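Side-chain contacts in putative uncharacterized protein (Dictyostelium purpureum, PDB 4R12), which is nicastrin, probably an essential subunit of the gamma-secretase complex, which cleaves integral membrane proteins such as Notch receptors within the membrane: residues Gly424-Leu427 with Asn428-Tyr432; Ala306-Ala309 with Phe310-Gln313; Val254-Ser257 with Ser258-Lys261. All blocks are in the same frame, centred on the assembly; numbering follows the deposited sequence.

Contact 1: Gly424-Leu427 with Asn428-Tyr432; sequences GSTL and NDIVY
Leu427 has a chi1 of -179°, which swings CG away from its own amide and forward along the helix, and CD1 meets CG2 of Val431 at 3.8 Å. Val431 takes its own chi1 of 176°, which places CG1 anti to the backbone N and leaves CG2 beside that N, facing back to Leu427; the two branches meet at a slant. One residue earlier the pairing is different: Thr426 and Ile430 run alongside each other in the same direction, with CD1 of Ile430 3.7 Å from OG1 of Thr426. This hydroxyl is hydrogen-bonded to the backbone O of Leu423, so the methyl group rests against an oxygen already engaged.

Both pairs are spaced i to i+4, and the backbone bonds of helix 427-441 run along with them. Ile430 N donates to Thr426 O at 3.0 Å, and Val431 N donates to Leu427 O at 2.9 Å with an N-H...O angle of 169°. On the more open flank, water takes over the same spacing: one molecule joins Gly424 O to Asn428 N, another joins Ser425 O to Asp429 N, each donating to the carbonyl and accepting from the amide. The Asp429 carboxylate is hydrogen-bonded by OD2 to Thr369 OG1 and by OD1 to Tyr365 OH.

Leu427, Ile430 and Val431 also touch helix 234-252, and Leu427 reaches helix 452-463. The first turn is therefore amphipathic: its apolar side is buried between helices, while two bridging waters satisfy the amides of Asn428 and Asp429 where direct i to i+4 bonds have not yet begun.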
ATOM      1  N   GLY A 424     -12.546  -7.950 -11.632  1.00 26.00           N
ATOM      2  CA  GLY A 424     -11.839  -9.199 -11.845  1.00 26.07           C
ATOM      3  C   GLY A 424     -11.927  -9.702 -13.284  1.00 25.79           C
ATOM      4  O   GLY A 424     -10.996 -10.329 -13.794  1.00 26.41           O
ATOM      5  N   SER A 425     -13.041  -9.427 -13.954  1.00 24.39           N
ATOM      6  CA  SER A 425     -13.218  -9.885 -15.324  1.00 26.82           C
ATOM      7  C   SER A 425     -12.232  -9.259 -16.327  1.00 28.02           C
ATOM      8  O   SER A 425     -12.086  -9.761 -17.448  1.00 27.31           O
ATOM      9  CB  SER A 425     -14.656  -9.617 -15.784  1.00 28.05           C
ATOM     10  OG  SER A 425     -14.918  -8.224 -15.835  1.00 28.50           O
ATOM     11  N   THR A 426     -11.556  -8.177 -15.941  1.00 24.39           N
ATOM     12  CA  THR A 426     -10.571  -7.557 -16.842  1.00 25.49           C
ATOM     13  C   THR A 426      -9.143  -8.047 -16.599  1.00 24.51           C
ATOM     14  O   THR A 426      -8.248  -7.750 -17.391  1.00 23.98           O
ATOM     15  CB  THR A 426     -10.549  -5.997 -16.725  1.00 27.24           C
ATOM     16  OG1 THR A 426     -10.160  -5.612 -15.397  1.00 24.19           O
ATOM     17  CG2 THR A 426     -11.909  -5.380 -17.067  1.00 26.00           C
ATOM     18  N   LEU A 427      -8.918  -8.785 -15.514  1.00 24.16           N
ATOM     19  CA  LEU A 427      -7.556  -9.114 -15.110  1.00 23.84           C
ATOM     20  C   LEU A 427      -6.779  -9.950 -16.147  1.00 24.05           C
ATOM     21  O   LEU A 427      -5.633  -9.628 -16.467  1.00 23.67           O
ATOM     22  CB  LEU A 427      -7.575  -9.841 -13.751  1.00 22.08           C
ATOM     23  CG  LEU A 427      -6.234 -10.237 -13.156  1.00 22.68           C
ATOM     24  CD1 LEU A 427      -5.315  -9.038 -13.034  1.00 20.37           C
ATOM     25  CD2 LEU A 427      -6.493 -10.859 -11.767  1.00 23.50           C
ATOM     26  N   ASN A 428      -7.394 -11.004 -16.677  1.00 24.73           N
ATOM     27  CA  ASN A 428      -6.714 -11.851 -17.660  1.00 24.60           C
ATOM     28  C   ASN A 428      -6.232 -11.047 -18.880  1.00 23.01           C
ATOM     29  O   ASN A 428      -5.070 -11.146 -19.290  1.00 24.90           O
ATOM     30  CB  ASN A 428      -7.640 -12.977 -18.118  1.00 24.15           C
ATOM     31  CG  ASN A 428      -7.804 -14.080 -17.063  1.00 28.05           C
ATOM     32  OD1 ASN A 428      -7.208 -14.035 -15.989  1.00 24.92           O
ATOM     33  ND2 ASN A 428      -8.620 -15.081 -17.383  1.00 28.70           N
ATOM     34  N   ASP A 429      -7.139 -10.244 -19.430  1.00 23.70           N
ATOM     35  CA  ASP A 429      -6.825  -9.365 -20.556  1.00 25.12           C
ATOM     36  C   ASP A 429      -5.679  -8.409 -20.237  1.00 25.51           C
ATOM     37  O   ASP A 429      -4.748  -8.270 -21.035  1.00 24.39           O
ATOM     38  CB  ASP A 429      -8.071  -8.579 -20.985  1.00 26.19           C
ATOM     39  CG  ASP A 429      -8.947  -9.368 -21.953  1.00 29.59           C
ATOM     40  OD1 ASP A 429      -8.476 -10.410 -22.449  1.00 29.04           O
ATOM     41  OD2 ASP A 429     -10.085  -8.939 -22.231  1.00 31.63           O
ATOM     42  N   ILE A 430      -5.726  -7.762 -19.069  1.00 23.52           N
ATOM     43  CA  ILE A 430      -4.670  -6.831 -18.704  1.00 22.44           C
ATOM     44  C   ILE A 430      -3.323  -7.562 -18.544  1.00 23.51           C
ATOM     45  O   ILE A 430      -2.289  -7.076 -19.034  1.00 23.66           O
ATOM     46  CB  ILE A 430      -5.056  -6.046 -17.418  1.00 22.07           C
ATOM     47  CG1 ILE A 430      -6.256  -5.135 -17.728  1.00 23.58           C
ATOM     48  CG2 ILE A 430      -3.875  -5.220 -16.899  1.00 22.91           C
ATOM     49  CD1 ILE A 430      -6.875  -4.434 -16.499  1.00 21.76           C
ATOM     50  N   VAL A 431      -3.326  -8.735 -17.897  1.00 22.04           N
ATOM     51  CA  VAL A 431      -2.086  -9.501 -17.768  1.00 22.09           C
ATOM     52  C   VAL A 431      -1.555  -9.914 -19.150  1.00 23.31           C
ATOM     53  O   VAL A 431      -0.357  -9.770 -19.440  1.00 24.44           O
ATOM     54  CB  VAL A 431      -2.265 -10.757 -16.893  1.00 22.58           C
ATOM     55  CG1 VAL A 431      -0.974 -11.586 -16.859  1.00 21.33           C
ATOM     56  CG2 VAL A 431      -2.671 -10.349 -15.472  1.00 20.85           C
ATOM     57  N   TYR A 432      -2.442 -10.402 -20.003  1.00 22.57           N
ATOM     58  CA  TYR A 432      -2.030 -10.785 -21.351  1.00 23.30           C
ATOM     59  C   TYR A 432      -1.460  -9.606 -22.131  1.00 22.99           C
ATOM     60  O   TYR A 432      -0.376  -9.701 -22.735  1.00 24.62           O
ATOM     61  CB  TYR A 432      -3.191 -11.395 -22.141  1.00 24.78           C
ATOM     62  CG  TYR A 432      -2.762 -11.698 -23.562  1.00 26.45           C
ATOM     63  CD1 TYR A 432      -1.923 -12.775 -23.826  1.00 28.03           C
ATOM     64  CD2 TYR A 432      -3.142 -10.877 -24.629  1.00 26.78           C
ATOM     65  CE1 TYR A 432      -1.496 -13.064 -25.119  1.00 29.50           C
ATOM     66  CE2 TYR A 432      -2.712 -11.155 -25.930  1.00 29.78           C
ATOM     67  CZ  TYR A 432      -1.884 -12.250 -26.165  1.00 30.51           C
ATOM     68  OH  TYR A 432      -1.437 -12.550 -27.432  1.00 30.76           O
TER
HETATM   69  O   HOH W   1      -9.979 -12.008 -15.810  1.00 26.46           O
HETATM   70  O   HOH W   2     -10.042 -10.447 -18.981  1.00 27.37           O

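Contact 2: Ala306-Ala309 with Phe310-Gln313; sequences ADLA and FQTQ
The ring of Phe310 has CB of Gln311 over one face, 3.9 Å from the plane and nearer the ring's border than its middle, while the carbonyl O of Asp307 lies at its edge. That oxygen is 3.3 Å from CE2 of Phe310, close to the ring plane, where the weakly positive C-H edge is likely to suit a carbonyl oxygen. A water that accepts from Phe310 N also sits at the edge and donates weakly to the same Asp307 O. A chi1 of 72° puts CG of Phe310 between its own backbone N and carbonyl carbon, folding the ring back beside the residues that lead into the helix. CD2 of Leu308 completes this approach at 4.2 Å from CE2 of Phe310.

Leu308 is the N-cap residue of helix 309-313, and its carbonyl O accepts two amides. Thr312 N comes in at 3.1 Å nearly along the C=O axis, whereas Gln311 N, at 2.9 Å, stands above the carbonyl plane. Just before the helix, OD1 of Asp307 accepts from Ala309 N at 3.1 Å, an Asx turn in which the amide approaches from above the carboxylate plane. Gln313 N donates to Ala309 O, and NE2 of Gln313 passes 3.9 Å from CB of Ala309.

The polar ends lead on into the fold: OD2 of Asp307 is hydrogen-bonded to His544 on strand 542-548, and OE1 of Gln313 to Ile208 N and Asn542. Phe310 meets His546 of that strand and Phe288 edge-to-face, while Leu308 and Gln311 touch Tyr293 of strand 292-293. Through Phe310, which also packs on Phe281, the short helix lies against both helix 276-287 and strand 542-548.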
ATOM      1  N   ALA A 306      21.917  -3.613   3.274  1.00 37.93           N
ATOM      2  CA  ALA A 306      21.942  -5.062   3.405  1.00 37.95           C
ATOM      3  C   ALA A 306      22.213  -5.779   2.075  1.00 37.22           C
ATOM      4  O   ALA A 306      22.433  -6.989   2.051  1.00 38.36           O
ATOM      5  CB  ALA A 306      20.626  -5.539   4.002  1.00 36.65           C
ATOM      6  N   ASP A 307      22.200  -5.036   0.974  1.00 36.48           N
ATOM      7  CA  ASP A 307      22.315  -5.644  -0.356  1.00 37.18           C
ATOM      8  C   ASP A 307      22.811  -4.606  -1.365  1.00 37.09           C
ATOM      9  O   ASP A 307      22.170  -3.574  -1.566  1.00 35.85           O
ATOM     10  CB  ASP A 307      20.960  -6.224  -0.785  1.00 35.48           C
ATOM     11  CG  ASP A 307      21.059  -7.158  -1.985  1.00 37.30           C
ATOM     12  OD1 ASP A 307      22.054  -7.088  -2.738  1.00 37.49           O
ATOM     13  OD2 ASP A 307      20.119  -7.961  -2.176  1.00 36.10           O
ATOM     14  N   LEU A 308      23.949  -4.881  -2.002  1.00 36.89           N
ATOM     15  CA  LEU A 308      24.587  -3.895  -2.876  1.00 38.61           C
ATOM     16  C   LEU A 308      24.359  -4.157  -4.371  1.00 37.55           C
ATOM     17  O   LEU A 308      25.006  -3.536  -5.212  1.00 36.96           O
ATOM     18  CB  LEU A 308      26.094  -3.839  -2.588  1.00 40.15           C
ATOM     19  CG  LEU A 308      26.504  -3.226  -1.246  1.00 41.38           C
ATOM     20  CD1 LEU A 308      27.999  -3.383  -1.005  1.00 46.04           C
ATOM     21  CD2 LEU A 308      26.102  -1.764  -1.191  1.00 40.21           C
ATOM     22  N   ALA A 309      23.433  -5.056  -4.697  1.00 37.62           N
ATOM     23  CA  ALA A 309      23.177  -5.402  -6.092  1.00 36.04           C
ATOM     24  C   ALA A 309      22.823  -4.172  -6.918  1.00 34.62           C
ATOM     25  O   ALA A 309      23.234  -4.051  -8.073  1.00 36.13           O
ATOM     26  CB  ALA A 309      22.063  -6.438  -6.191  1.00 35.13           C
ATOM     27  N   PHE A 310      22.072  -3.255  -6.317  1.00 33.89           N
ATOM     28  CA  PHE A 310      21.666  -2.032  -7.007  1.00 36.10           C
ATOM     29  C   PHE A 310      22.880  -1.243  -7.494  1.00 37.23           C
ATOM     30  O   PHE A 310      22.862  -0.660  -8.576  1.00 37.11           O
ATOM     31  CB  PHE A 310      20.791  -1.142  -6.099  1.00 32.34           C
ATOM     32  CG  PHE A 310      21.548  -0.467  -4.980  1.00 34.81           C
ATOM     33  CD1 PHE A 310      22.132   0.778  -5.165  1.00 34.44           C
ATOM     34  CD2 PHE A 310      21.667  -1.077  -3.737  1.00 33.73           C
ATOM     35  CE1 PHE A 310      22.836   1.398  -4.137  1.00 35.77           C
ATOM     36  CE2 PHE A 310      22.359  -0.467  -2.704  1.00 35.35           C
ATOM     37  CZ  PHE A 310      22.943   0.775  -2.902  1.00 36.97           C
ATOM     38  N   GLN A 311      23.934  -1.224  -6.687  1.00 35.27           N
ATOM     39  CA  GLN A 311      25.132  -0.466  -7.038  1.00 39.01           C
ATOM     40  C   GLN A 311      25.916  -1.216  -8.096  1.00 39.13           C
ATOM     41  O   GLN A 311      26.434  -0.627  -9.042  1.00 40.64           O
ATOM     42  CB  GLN A 311      26.013  -0.222  -5.811  1.00 39.38           C
ATOM     43  CG  GLN A 311      27.253   0.619  -6.114  1.00 44.53           C
ATOM     44  CD  GLN A 311      28.197   0.720  -4.931  1.00 45.79           C
ATOM     45  OE1 GLN A 311      28.613  -0.295  -4.361  1.00 48.41           O
ATOM     46  NE2 GLN A 311      28.542   1.943  -4.553  1.00 44.90           N
ATOM     47  N   THR A 312      25.986  -2.530  -7.924  1.00 36.59           N
ATOM     48  CA  THR A 312      26.721  -3.395  -8.829  1.00 38.02           C
ATOM     49  C   THR A 312      26.130  -3.433 -10.241  1.00 40.79           C
ATOM     50  O   THR A 312      26.863  -3.453 -11.228  1.00 40.81           O
ATOM     51  CB  THR A 312      26.771  -4.837  -8.266  1.00 39.28           C
ATOM     52  OG1 THR A 312      27.331  -4.819  -6.946  1.00 40.14           O
ATOM     53  CG2 THR A 312      27.602  -5.744  -9.157  1.00 42.77           C
ATOM     54  N   GLN A 313      24.804  -3.422 -10.340  1.00 37.03           N
ATOM     55  CA  GLN A 313      24.146  -3.762 -11.598  1.00 36.05           C
ATOM     56  C   GLN A 313      23.331  -2.664 -12.270  1.00 35.46           C
ATOM     57  O   GLN A 313      23.096  -2.722 -13.488  1.00 35.03           O
ATOM     58  CB  GLN A 313      23.211  -4.954 -11.382  1.00 34.85           C
ATOM     59  CG  GLN A 313      23.877  -6.197 -10.843  1.00 38.84           C
ATOM     60  CD  GLN A 313      22.910  -7.357 -10.777  1.00 37.01           C
ATOM     61  OE1 GLN A 313      22.217  -7.651 -11.751  1.00 35.30           O
ATOM     62  NE2 GLN A 313      22.847  -8.017  -9.623  1.00 37.10           N
TER
HETATM   63  O   HOH W   3      20.437  -4.421  -3.999  1.00 34.40           O

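Contact 3: Val254-Ser257 with Ser258-Lys261; sequences VDRS and SWNK
Ser258 follows directly on Ser257 and brings its OG to 3.9 Å from the carbonyl O of Asp255, a loose approach; that carbonyl is hydrogen-bonded to Asn446. Next comes Trp259, whose amide N donates to Arg256 O at 3.1 Å, reaching it from well above the carbonyl plane as the chain turns. A water lies 3.2 Å from Arg256 O and 2.7 Å from Trp259 O. With CG anti to the carbonyl carbon (chi1 -67°), the indole swings back over the side chain of Arg256. CB, CG and CD of the arginine lie along one face: CB is 3.8 Å above the ring plane, and CD makes a CH-pi contact 3.9 Å from the centroid of the six-membered ring.

An Asx turn precedes this one: OD1 of Asp255 accepts from Ser257 N at 2.9 Å and also from Ser257 OG at 2.6 Å, both from the same face of the carboxylate plane.

The guanidinium of Arg256 does not lie flat on the indole; the planes are 69° apart. The arginine chain bends at chi3 and carries NH1 to the carbonyl O of Leu251, while its charge makes a cation-pi contact with Phe204. NE1 of Trp259 is hydrogen-bonded to OD1 of Asp439 on helix 427-441. With an alanine in place of Trp259 the face under the arginine methylenes is gone, which would probably leave Asp439 without its indole donor and Arg256 freer to turn. Beyond the tryptophan, the backbone of Asn260 pairs with Ala442.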
ATOM      1  N   VAL A 254       8.254 -17.830 -20.877  1.00 31.43           N
ATOM      2  CA  VAL A 254       8.592 -17.611 -22.289  1.00 32.52           C
ATOM      3  C   VAL A 254      10.094 -17.651 -22.532  1.00 35.32           C
ATOM      4  O   VAL A 254      10.885 -17.498 -21.610  1.00 34.01           O
ATOM      5  CB  VAL A 254       8.053 -16.266 -22.834  1.00 34.34           C
ATOM      6  CG1 VAL A 254       6.572 -16.133 -22.555  1.00 30.70           C
ATOM      7  CG2 VAL A 254       8.829 -15.097 -22.263  1.00 32.55           C
ATOM      8  N   ASP A 255      10.476 -17.843 -23.792  1.00 33.58           N
ATOM      9  CA  ASP A 255      11.877 -17.811 -24.192  1.00 36.26           C
ATOM     10  C   ASP A 255      12.327 -16.362 -24.359  1.00 34.36           C
ATOM     11  O   ASP A 255      12.026 -15.714 -25.366  1.00 34.15           O
ATOM     12  CB  ASP A 255      12.083 -18.612 -25.493  1.00 38.78           C
ATOM     13  CG  ASP A 255      13.525 -18.597 -25.985  1.00 41.14           C
ATOM     14  OD1 ASP A 255      14.403 -18.002 -25.324  1.00 40.06           O
ATOM     15  OD2 ASP A 255      13.782 -19.200 -27.055  1.00 46.36           O
ATOM     16  N   ARG A 256      13.075 -15.870 -23.380  1.00 33.82           N
ATOM     17  CA  ARG A 256      13.494 -14.472 -23.365  1.00 34.39           C
ATOM     18  C   ARG A 256      14.858 -14.267 -24.025  1.00 37.57           C
ATOM     19  O   ARG A 256      15.449 -13.194 -23.905  1.00 36.50           O
ATOM     20  CB  ARG A 256      13.524 -13.951 -21.921  1.00 32.26           C
ATOM     21  CG  ARG A 256      12.211 -14.117 -21.167  1.00 30.39           C
ATOM     22  CD  ARG A 256      12.315 -13.615 -19.711  1.00 28.28           C
ATOM     23  NE  ARG A 256      13.336 -14.341 -18.958  1.00 29.50           N
ATOM     24  CZ  ARG A 256      13.124 -15.508 -18.358  1.00 30.23           C
ATOM     25  NH1 ARG A 256      11.928 -16.070 -18.412  1.00 28.67           N
ATOM     26  NH2 ARG A 256      14.107 -16.114 -17.708  1.00 30.76           N
ATOM     27  N   SER A 257      15.355 -15.279 -24.737  1.00 35.61           N
ATOM     28  CA  SER A 257      16.683 -15.168 -25.351  1.00 38.64           C
ATOM     29  C   SER A 257      16.719 -14.099 -26.453  1.00 39.01           C
ATOM     30  O   SER A 257      17.781 -13.596 -26.795  1.00 41.91           O
ATOM     31  CB  SER A 257      17.151 -16.521 -25.910  1.00 38.61           C
ATOM     32  OG  SER A 257      16.267 -17.019 -26.893  1.00 39.83           O
ATOM     33  N   SER A 258      15.556 -13.731 -26.978  1.00 38.11           N
ATOM     34  CA  SER A 258      15.492 -12.717 -28.035  1.00 41.25           C
ATOM     35  C   SER A 258      15.539 -11.276 -27.512  1.00 39.71           C
ATOM     36  O   SER A 258      15.706 -10.342 -28.289  1.00 41.04           O
ATOM     37  CB  SER A 258      14.227 -12.907 -28.868  1.00 39.45           C
ATOM     38  OG  SER A 258      13.085 -13.018 -28.034  1.00 38.58           O
ATOM     39  N   TRP A 259      15.382 -11.091 -26.205  1.00 38.25           N
ATOM     40  CA  TRP A 259      15.340  -9.744 -25.637  1.00 37.79           C
ATOM     41  C   TRP A 259      16.688  -9.026 -25.771  1.00 37.73           C
ATOM     42  O   TRP A 259      17.725  -9.562 -25.385  1.00 40.96           O
ATOM     43  CB  TRP A 259      14.930  -9.789 -24.161  1.00 35.57           C
ATOM     44  CG  TRP A 259      13.511 -10.234 -23.913  1.00 33.72           C
ATOM     45  CD1 TRP A 259      12.635 -10.739 -24.823  1.00 34.84           C
ATOM     46  CD2 TRP A 259      12.813 -10.197 -22.663  1.00 31.18           C
ATOM     47  NE1 TRP A 259      11.430 -11.021 -24.218  1.00 32.39           N
ATOM     48  CE2 TRP A 259      11.519 -10.700 -22.888  1.00 32.09           C
ATOM     49  CE3 TRP A 259      13.162  -9.795 -21.371  1.00 31.09           C
ATOM     50  CZ2 TRP A 259      10.571 -10.808 -21.876  1.00 29.73           C
ATOM     51  CZ3 TRP A 259      12.224  -9.900 -20.369  1.00 31.38           C
ATOM     52  CH2 TRP A 259      10.941 -10.403 -20.627  1.00 28.40           C
ATOM     53  N   ASN A 260      16.674  -7.818 -26.322  1.00 38.44           N
ATOM     54  CA  ASN A 260      17.912  -7.063 -26.469  1.00 38.37           C
ATOM     55  C   ASN A 260      18.007  -5.959 -25.424  1.00 37.79           C
ATOM     56  O   ASN A 260      18.958  -5.188 -25.404  1.00 36.39           O
ATOM     57  CB  ASN A 260      18.034  -6.493 -27.890  1.00 38.46           C
ATOM     58  CG  ASN A 260      16.929  -5.508 -28.235  1.00 39.16           C
ATOM     59  OD1 ASN A 260      15.859  -5.521 -27.639  1.00 37.41           O
ATOM     60  ND2 ASN A 260      17.192  -4.647 -29.212  1.00 45.21           N
ATOM     61  N   LYS A 261      17.016  -5.905 -24.537  1.00 37.72           N
ATOM     62  CA  LYS A 261      17.038  -4.974 -23.414  1.00 34.37           C
ATOM     63  C   LYS A 261      16.803  -5.717 -22.111  1.00 36.12           C
ATOM     64  O   LYS A 261      16.205  -6.791 -22.100  1.00 35.26           O
ATOM     65  CB  LYS A 261      15.985  -3.884 -23.593  1.00 35.47           C
ATOM     66  CG  LYS A 261      16.227  -2.978 -24.819  1.00 36.59           C
ATOM     67  CD  LYS A 261      15.337  -1.748 -24.778  1.00 36.87           C
ATOM     68  CE  LYS A 261      15.524  -0.882 -26.020  1.00 37.75           C
ATOM     69  NZ  LYS A 261      14.618   0.294 -25.952  1.00 38.34           N
TER
HETATM   70  O   HOH W   4      18.332 -11.780 -23.933  1.00 43.92           O

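Overall arrangement
From the N terminus, contact 3 comes first, in the connection that carries the chain from helix 234-252 to strand 262-268. Contact 2 follows, where the loop after strand 292-293 enters helix 309-313, and contact 1 comes last, at the start of helix 427-441. The three are in series, none nested or crossed, and all belong to the large lobe. None touches another; the nearest atoms of contacts 1 and 3 are about 9 Å apart. Contact 3 follows helix 234-252, against which contact 1 packs, and 258-261 meets Asp439 near the far end of helix 427-441 and Ala442 just after it, whereas contact 2 is joined to strand 542-548.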